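Local coordinates for SMI1/KNR4 family protein (Pseudomonas syringae pv. tomato, PDB 2PAG), which is of unknown function but binds calcium and belongs to the SMI1/KNR4 family of the SUKH clan, at residues C91-E95 and D96-V100. Sequence-based numbering, arbitrary orientation.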
# COMPACT_ATOMS: atom_id res chain seq x y z
N CYS A 91 -3.22 -0.83 -2.19
CA CYS A 91 -4.03 0.33 -2.52
C CYS A 91 -5.42 0.00 -3.05
O CYS A 91 -5.57 -0.74 -4.02
CB CYS A 91 -3.30 1.21 -3.54
SG CYS A 91 -4.12 2.78 -3.90
N GLN A 92 -6.43 0.57 -2.41
CA GLN A 92 -7.80 0.38 -2.84
C GLN A 92 -8.07 1.31 -4.03
O GLN A 92 -7.51 2.40 -4.13
CB GLN A 92 -8.76 0.73 -1.70
CG GLN A 92 -10.21 0.40 -1.99
CD GLN A 92 -11.15 0.89 -0.90
OE1 GLN A 92 -10.75 1.02 0.26
NE2 GLN A 92 -12.40 1.16 -1.27
N ASP A 93 -8.92 0.86 -4.96
CA ASP A 93 -9.28 1.69 -6.11
C ASP A 93 -10.74 1.35 -6.40
O ASP A 93 -11.04 0.49 -7.22
CB ASP A 93 -8.41 1.36 -7.33
CG ASP A 93 -8.66 2.31 -8.50
OD1 ASP A 93 -9.28 3.37 -8.29
OD2 ASP A 93 -8.23 1.99 -9.63
N GLY A 94 -11.64 2.04 -5.70
CA GLY A 94 -13.06 1.77 -5.87
C GLY A 94 -13.33 0.46 -5.16
O GLY A 94 -13.10 0.34 -3.95
N GLU A 95 -13.83 -0.53 -5.90
CA GLU A 95 -14.11 -1.84 -5.34
C GLU A 95 -12.99 -2.81 -5.71
O GLU A 95 -13.04 -3.99 -5.37
CB GLU A 95 -15.45 -2.38 -5.86
CG GLU A 95 -15.67 -2.19 -7.35
CD GLU A 95 -16.83 -3.01 -7.89
OE1 GLU A 95 -17.74 -3.35 -7.10
OE2 GLU A 95 -16.83 -3.31 -9.10
N ASP A 96 -11.98 -2.30 -6.40
CA ASP A 96 -10.84 -3.14 -6.79
C ASP A 96 -9.69 -2.88 -5.84
O ASP A 96 -9.68 -1.89 -5.11
CB ASP A 96 -10.40 -2.84 -8.22
CG ASP A 96 -11.43 -3.23 -9.26
OD1 ASP A 96 -12.31 -4.08 -8.96
OD2 ASP A 96 -11.36 -2.69 -10.38
N TYR A 97 -8.70 -3.77 -5.86
CA TYR A 97 -7.55 -3.64 -4.96
C TYR A 97 -6.23 -4.03 -5.58
O TYR A 97 -6.11 -5.10 -6.18
CB TYR A 97 -7.73 -4.53 -3.73
CG TYR A 97 -8.80 -4.11 -2.76
CD1 TYR A 97 -8.52 -3.22 -1.73
CD2 TYR A 97 -10.10 -4.60 -2.89
CE1 TYR A 97 -9.50 -2.83 -0.83
CE2 TYR A 97 -11.09 -4.21 -2.00
CZ TYR A 97 -10.79 -3.33 -0.97
OH TYR A 97 -11.76 -2.95 -0.09
N TYR A 98 -5.24 -3.16 -5.44
CA TYR A 98 -3.90 -3.50 -5.90
C TYR A 98 -3.38 -4.24 -4.67
O TYR A 98 -3.44 -3.71 -3.55
CB TYR A 98 -3.08 -2.23 -6.17
CG TYR A 98 -3.52 -1.50 -7.42
CD1 TYR A 98 -3.13 -1.94 -8.69
CD2 TYR A 98 -4.32 -0.36 -7.34
CE1 TYR A 98 -3.52 -1.26 -9.85
CE2 TYR A 98 -4.72 0.33 -8.50
CZ TYR A 98 -4.31 -0.13 -9.74
OH TYR A 98 -4.68 0.55 -10.88
N CYS A 99 -2.92 -5.47 -4.85
CA CYS A 99 -2.44 -6.29 -3.74
C CYS A 99 -1.06 -6.85 -4.02
O CYS A 99 -0.67 -7.02 -5.18
CB CYS A 99 -3.39 -7.46 -3.50
SG CYS A 99 -5.13 -7.01 -3.33
N VAL A 100 -0.35 -7.19 -2.95
CA VAL A 100 1.00 -7.70 -3.07
C VAL A 100 1.14 -9.17 -2.68
O VAL A 100 0.67 -9.60 -1.62
CB VAL A 100 1.95 -6.86 -2.22
CG1 VAL A 100 3.39 -7.20 -2.54
CG2 VAL A 100 1.68 -5.38 -2.47
O HOH W 1 -10.95 -0.95 1.71
O HOH W 2 -14.56 -4.56 -10.47
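With chi1 of Q92 at -173° and the chain extended beyond CG, its amide runs alongside the ring of Y97, whose CG lies anti to its carbonyl carbon, beside its backbone N; Q92 and Y97 are a non-hydrogen-bonded pair, so both side chains rise from the same face of the hairpin. Q92 CG packs 3.5 Å from Y97 CE1, and amide and ring planes are 38° apart. Both ends of the Q92 amide are used: NE2 gives a nearly straight hydrogen bond to G94 O (2.9 Å), in the carbonyl plane, tying the side chain back to the turn, while OE1 accepts from a water that also bonds Y97 OH in the plane of the ring. The Y97 side chain also packs on helix 71-81.

On the other face, D93 and Y98 run alongside each other, carboxylate and ring only 10° from parallel, with D93 CB 4.0 Å from Y98 CE2. This tyrosine ring also meets those of W121 and W127. Nearer the turn, a second water lies between E95 OE2 and D96 OD1, within hydrogen-bonding distance of both, probably easing the repulsion between the two carboxylates; D96 OD1 also accepts from A111 N.

Paired backbone bonds join C91 with Y98 and D93 with D96, where D93 N reaches D96 O at 2.9 Å. G94, at positive phi, and E95 occupy the corners of a type II' turn, closing a beta hairpin with a two-residue loop at the edge of the antiparallel sheet.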